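Local coordinates for protein aspartate aminotransferase (Rhodobacter sphaeroides, PDB 3NRA) that probably catalyses the pyridoxal phosphate-dependent transfer of an amino group between L-aspartate and 2-oxoglutarate, giving oxaloacetate and L-glutamate, at residues 156-161 against 341-346; 359-364 against 399-404. All coordinates share one frame; numbering follows the deposited sequence.

Contact 1 of 2, residues 156-161 against 341-346; sequences DYVSAD and FPRLPK
Tyr157 meets Phe341 with the hydroxyl end of its ring. Its OH lies 3.3 Å from Phe341 CE2, and its CZ is 3.8 Å from Phe341 CD2. CZ sits at the edge of the phenylalanine ring, in the plane of that ring. The two rings are tilted by 47° and their centroids are 5.9 Å apart, so the pair is oblique. A water links the same two residues. It is 2.5 Å from Tyr157 OH, at the edge of the tyrosine ring, and it donates to Phe341 O at 2.7 Å. The tyrosine backbone is held separately, through a hydrogen bond from Arg332 to its carbonyl oxygen.

Val158 has its two methyl groups on different tasks. CG2 rests on one face of the Tyr157 ring. CG1, anti to the backbone N (chi1 178°), lies over one face of the Arg343 guanidinium, 3.7 Å from Arg343 NH1. The arginine chain bends at chi3 (61°) and crosses the valine at about a right angle. This pair is packing between a methyl and a flat charged group.

Ser159 OG accepts from Asp161 N at 2.9 Å, an ST turn in the same loop, past the contact itself. The whole is a loop-to-loop, water-bridged contact between the large and small domains of a fold-type I aminotransferase.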
loop_
_atom_site.group_PDB
_atom_site.type_symbol
_atom_site.label_atom_id
_atom_site.label_comp_id
_atom_site.label_asym_id
_atom_site.label_seq_id
_atom_site.Cartn_x
_atom_site.Cartn_y
_atom_site.Cartn_z
ATOM N N ASP B 156 -27.988 -15.284 5.682
ATOM C CA ASP B 156 -29.383 -15.291 5.341
ATOM C C ASP B 156 -30.016 -13.985 5.841
ATOM O O ASP B 156 -30.835 -13.978 6.744
ATOM C CB ASP B 156 -30.092 -16.553 5.917
ATOM C CG ASP B 156 -29.771 -17.825 5.114
ATOM O OD1 ASP B 156 -29.934 -17.811 3.883
ATOM O OD2 ASP B 156 -29.325 -18.825 5.712
ATOM N N TYR B 157 -29.592 -12.882 5.239
ATOM C CA TYR B 157 -29.986 -11.537 5.686
ATOM C C TYR B 157 -31.378 -11.164 5.232
ATOM O O TYR B 157 -31.954 -10.216 5.769
ATOM C CB TYR B 157 -28.978 -10.467 5.184
ATOM C CG TYR B 157 -28.998 -10.243 3.677
ATOM C CD1 TYR B 157 -28.299 -11.088 2.812
ATOM C CD2 TYR B 157 -29.706 -9.172 3.120
ATOM C CE1 TYR B 157 -28.344 -10.903 1.417
ATOM C CE2 TYR B 157 -29.747 -8.974 1.748
ATOM C CZ TYR B 157 -29.069 -9.857 0.900
ATOM O OH TYR B 157 -29.113 -9.668 -0.442
ATOM N N VAL B 158 -31.922 -11.869 4.210
ATOM C CA VAL B 158 -33.250 -11.539 3.702
ATOM C C VAL B 158 -34.331 -12.075 4.645
ATOM O O VAL B 158 -34.650 -13.308 4.652
ATOM C CB VAL B 158 -33.496 -12.033 2.263
ATOM C CG1 VAL B 158 -34.921 -11.696 1.846
ATOM C CG2 VAL B 158 -32.493 -11.359 1.288
ATOM N N SER B 159 -34.875 -11.159 5.461
ATOM C CA SER B 159 -35.756 -11.508 6.566
ATOM C C SER B 159 -36.393 -10.237 7.129
ATOM O O SER B 159 -35.746 -9.204 7.195
ATOM C CB SER B 159 -34.960 -12.187 7.686
ATOM O OG SER B 159 -35.791 -12.475 8.821
ATOM N N ALA B 160 -37.645 -10.345 7.563
ATOM C CA ALA B 160 -38.311 -9.285 8.362
ATOM C C ALA B 160 -37.772 -9.204 9.812
ATOM O O ALA B 160 -37.999 -8.200 10.507
ATOM C CB ALA B 160 -39.818 -9.515 8.385
ATOM N N ASP B 161 -37.099 -10.264 10.266
ATOM C CA ASP B 161 -36.448 -10.271 11.594
ATOM C C ASP B 161 -35.150 -9.488 11.528
ATOM O O ASP B 161 -34.119 -10.016 11.081
ATOM C CB ASP B 161 -36.169 -11.717 12.051
ATOM C CG ASP B 161 -35.510 -11.796 13.438
ATOM O OD1 ASP B 161 -35.292 -10.735 14.097
ATOM O OD2 ASP B 161 -35.214 -12.933 13.859
ATOM N N PHE B 341 -28.486 -2.401 0.392
ATOM C CA PHE B 341 -28.383 -3.476 -0.560
ATOM C C PHE B 341 -29.796 -3.982 -0.956
ATOM O O PHE B 341 -30.215 -5.056 -0.550
ATOM C CB PHE B 341 -27.544 -4.568 0.079
ATOM C CG PHE B 341 -26.992 -5.564 -0.873
ATOM C CD1 PHE B 341 -26.211 -5.166 -1.953
ATOM C CD2 PHE B 341 -27.157 -6.922 -0.634
ATOM C CE1 PHE B 341 -25.653 -6.090 -2.790
ATOM C CE2 PHE B 341 -26.607 -7.851 -1.489
ATOM C CZ PHE B 341 -25.838 -7.425 -2.566
ATOM N N PRO B 342 -30.532 -3.186 -1.755
ATOM C CA PRO B 342 -31.842 -3.617 -2.179
ATOM C C PRO B 342 -31.820 -4.793 -3.164
ATOM O O PRO B 342 -30.976 -4.838 -4.057
ATOM C CB PRO B 342 -32.418 -2.371 -2.837
ATOM C CG PRO B 342 -31.280 -1.577 -3.196
ATOM C CD PRO B 342 -30.312 -1.788 -2.100
ATOM N N ARG B 343 -32.712 -5.757 -2.937
ATOM C CA ARG B 343 -32.955 -6.852 -3.860
ATOM C C ARG B 343 -34.072 -6.441 -4.780
ATOM O O ARG B 343 -35.177 -6.158 -4.331
ATOM C CB ARG B 343 -33.348 -8.117 -3.096
ATOM C CG ARG B 343 -33.308 -9.368 -3.936
ATOM C CD ARG B 343 -33.719 -10.610 -3.150
ATOM N NE ARG B 343 -35.094 -10.484 -2.661
ATOM C CZ ARG B 343 -35.745 -11.415 -1.982
ATOM N NH1 ARG B 343 -35.181 -12.592 -1.701
ATOM N NH2 ARG B 343 -36.966 -11.173 -1.584
ATOM N N LEU B 344 -33.785 -6.411 -6.080
ATOM C CA LEU B 344 -34.727 -5.919 -7.074
ATOM C C LEU B 344 -35.613 -7.063 -7.579
ATOM O O LEU B 344 -35.206 -8.230 -7.538
ATOM C CB LEU B 344 -33.952 -5.295 -8.258
ATOM C CG LEU B 344 -32.967 -4.172 -7.918
ATOM C CD1 LEU B 344 -32.367 -3.586 -9.173
ATOM C CD2 LEU B 344 -33.654 -3.066 -7.071
ATOM N N PRO B 345 -36.792 -6.731 -8.135
ATOM C CA PRO B 345 -37.641 -7.761 -8.746
ATOM C C PRO B 345 -37.156 -8.266 -10.083
ATOM O O PRO B 345 -36.154 -7.783 -10.621
ATOM C CB PRO B 345 -38.990 -7.054 -8.913
ATOM C CG PRO B 345 -38.675 -5.631 -8.977
ATOM C CD PRO B 345 -37.451 -5.414 -8.132
ATOM N N LYS B 346 -37.848 -9.274 -10.599
ATOM C CA LYS B 346 -37.615 -9.792 -11.958
ATOM C C LYS B 346 -37.832 -8.669 -12.970
ATOM O O LYS B 346 -38.872 -8.036 -12.954
ATOM C CB LYS B 346 -38.598 -10.943 -12.234
ATOM C CG LYS B 346 -38.383 -11.695 -13.541
ATOM C CD LYS B 346 -39.592 -12.581 -13.860
HETATM O O HOH W 1 -30.419 -7.653 -1.216
#

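Contact 2 of 2, residues 359-364 against 399-404; sequences RLQAGV and VTLVER
The backbones of 359-364 and 399-404 come nearest at Ala362 and Leu401, with CA atoms 7.9 Å apart, and Gly363, the first residue past helix 351-362, turns the chain out of it with a positive phi of 51°. Leu401 reaches across with CD1. This methyl touches Gln361 CB at 3.7 Å and Ala362 CB at 3.9 Å, fitting against two successive residues of the helix end. The Arg404 chain bends at chi3 (-71°), and Leu401 CD2 sits 3.6 Å above the centre of its guanidinium plane. The leucine thus lines both the apolar and the polar half of the contact.

Gln361 NE2 comes to the edge of that guanidinium, 3.5 Å from Arg404 NH1. Both are donors, and the amide stands almost square to the guanidinium, at 86°. The two nitrogens are neighbours rather than partners. Each has a carbonyl elsewhere: NE2 gives to Arg33 O and NH1 to Ala35 O. Gln361 OE1 is bonded to the hydroxyl of Tyr405. With the amide cut away, as by an alanine here, the Tyr405 hydroxyl and the Arg33 carbonyl would probably be left without their partner.

Leu401 also packs on Phe354 and Leu358, further back in helix 351-362. Val364, where strand 364-368 begins, lies against Ala394, Arg397 and Ile398, so helix 388-404 packs on both that helix and the strand following it.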
loop_
_atom_site.group_PDB
_atom_site.type_symbol
_atom_site.label_atom_id
_atom_site.label_comp_id
_atom_site.label_asym_id
_atom_site.label_seq_id
_atom_site.Cartn_x
_atom_site.Cartn_y
_atom_site.Cartn_z
ATOM N N ARG B 359 -27.303 3.848 -15.207
ATOM C CA ARG B 359 -26.324 4.866 -15.522
ATOM C C ARG B 359 -26.714 5.637 -16.803
ATOM O O ARG B 359 -26.722 6.871 -16.812
ATOM C CB ARG B 359 -24.941 4.216 -15.679
ATOM C CG ARG B 359 -23.842 5.177 -15.932
ATOM C CD ARG B 359 -22.514 4.598 -15.556
ATOM N NE ARG B 359 -21.438 5.589 -15.749
ATOM C CZ ARG B 359 -20.576 5.632 -16.783
ATOM N NH1 ARG B 359 -20.604 4.721 -17.774
ATOM N NH2 ARG B 359 -19.648 6.592 -16.815
ATOM N N LEU B 360 -27.091 4.903 -17.844
ATOM C CA LEU B 360 -27.511 5.515 -19.134
ATOM C C LEU B 360 -28.754 6.409 -19.014
ATOM O O LEU B 360 -28.760 7.538 -19.511
ATOM C CB LEU B 360 -27.790 4.430 -20.167
ATOM C CG LEU B 360 -27.631 4.881 -21.605
ATOM C CD1 LEU B 360 -26.148 4.827 -21.973
ATOM C CD2 LEU B 360 -28.479 4.012 -22.565
ATOM N N GLN B 361 -29.786 5.919 -18.333
ATOM C CA GLN B 361 -31.119 6.580 -18.340
ATOM C C GLN B 361 -31.484 7.356 -17.049
ATOM O O GLN B 361 -32.475 8.071 -17.041
ATOM C CB GLN B 361 -32.201 5.531 -18.611
ATOM C CG GLN B 361 -32.081 4.858 -19.982
ATOM C CD GLN B 361 -33.366 4.198 -20.394
ATOM O OE1 GLN B 361 -33.847 3.256 -19.727
ATOM N NE2 GLN B 361 -33.963 4.696 -21.472
ATOM N N ALA B 362 -30.717 7.154 -15.962
ATOM C CA ALA B 362 -30.925 7.866 -14.677
ATOM C C ALA B 362 -29.679 8.592 -14.135
ATOM O O ALA B 362 -29.749 9.216 -13.077
ATOM C CB ALA B 362 -31.437 6.892 -13.621
ATOM N N GLY B 363 -28.549 8.497 -14.825
ATOM C CA GLY B 363 -27.279 9.011 -14.296
ATOM C C GLY B 363 -26.984 8.512 -12.880
ATOM O O GLY B 363 -26.531 9.265 -12.041
ATOM N N VAL B 364 -27.284 7.242 -12.618
ATOM C CA VAL B 364 -27.021 6.634 -11.322
ATOM C C VAL B 364 -25.997 5.521 -11.490
ATOM O O VAL B 364 -26.164 4.639 -12.332
ATOM C CB VAL B 364 -28.319 6.097 -10.738
ATOM C CG1 VAL B 364 -28.063 5.205 -9.579
ATOM C CG2 VAL B 364 -29.221 7.260 -10.318
ATOM N N VAL B 399 -36.340 3.638 -8.962
ATOM C CA VAL B 399 -37.594 2.881 -8.843
ATOM C C VAL B 399 -38.505 3.096 -10.056
ATOM O O VAL B 399 -39.086 2.135 -10.541
ATOM C CB VAL B 399 -38.352 3.145 -7.519
ATOM C CG1 VAL B 399 -37.457 2.800 -6.296
ATOM C CG2 VAL B 399 -38.859 4.533 -7.453
ATOM N N THR B 400 -38.548 4.337 -10.592
ATOM C CA THR B 400 -39.207 4.633 -11.888
ATOM C C THR B 400 -38.703 3.675 -13.012
ATOM O O THR B 400 -39.515 3.071 -13.738
ATOM C CB THR B 400 -38.966 6.089 -12.328
ATOM O OG1 THR B 400 -39.480 6.980 -11.348
ATOM C CG2 THR B 400 -39.641 6.385 -13.688
ATOM N N LEU B 401 -37.383 3.490 -13.089
ATOM C CA LEU B 401 -36.796 2.569 -14.074
ATOM C C LEU B 401 -37.034 1.113 -13.738
ATOM O O LEU B 401 -37.250 0.304 -14.648
ATOM C CB LEU B 401 -35.299 2.832 -14.285
ATOM C CG LEU B 401 -34.993 4.115 -15.087
ATOM C CD1 LEU B 401 -33.531 4.228 -15.451
ATOM C CD2 LEU B 401 -35.848 4.212 -16.339
ATOM N N VAL B 402 -37.032 0.764 -12.451
ATOM C CA VAL B 402 -37.483 -0.576 -12.052
ATOM C C VAL B 402 -38.930 -0.847 -12.551
ATOM O O VAL B 402 -39.210 -1.917 -13.070
ATOM C CB VAL B 402 -37.346 -0.798 -10.537
ATOM C CG1 VAL B 402 -38.103 -2.070 -10.091
ATOM C CG2 VAL B 402 -35.876 -0.893 -10.173
ATOM N N GLU B 403 -39.802 0.157 -12.466
ATOM C CA GLU B 403 -41.173 0.013 -12.975
ATOM C C GLU B 403 -41.184 -0.109 -14.490
ATOM O O GLU B 403 -41.888 -0.964 -15.041
ATOM C CB GLU B 403 -42.062 1.175 -12.512
ATOM C CG GLU B 403 -42.234 1.226 -10.934
ATOM C CD GLU B 403 -42.730 2.592 -10.388
ATOM O OE1 GLU B 403 -43.088 3.501 -11.196
ATOM O OE2 GLU B 403 -42.787 2.730 -9.137
ATOM N N ARG B 404 -40.365 0.699 -15.164
ATOM C CA ARG B 404 -40.328 0.710 -16.640
ATOM C C ARG B 404 -39.865 -0.640 -17.215
ATOM O O ARG B 404 -40.330 -1.047 -18.284
ATOM C CB ARG B 404 -39.418 1.844 -17.161
ATOM C CG ARG B 404 -39.637 2.181 -18.649
ATOM C CD ARG B 404 -38.584 3.132 -19.178
ATOM N NE ARG B 404 -38.752 4.467 -18.632
ATOM C CZ ARG B 404 -38.009 5.529 -18.965
ATOM N NH1 ARG B 404 -37.044 5.430 -19.874
ATOM N NH2 ARG B 404 -38.230 6.704 -18.372
#

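In the fold
From the N terminus, the chain first reaches the loop after strand 149-154, at the outer edge of the seven-stranded sheet. Contact 1 closes a span of about 180 residues, bringing this loop to the one after strand 339-340. That span carries several strands of the large sheet and Lys253, which holds the cofactor. Contact 2 then closes a much shorter loop, joining helix 351-362 to helix 388-404, with strands 364-368 and 380-383 lying between them in the sequence. The two contacts follow in series, neither nested nor crossed, with centres about 20 Å apart. They meet where Pro345 CG packs on Val402 CG1, at 3.8 Å. Contact 1 joins domains; contact 2 works within the small one.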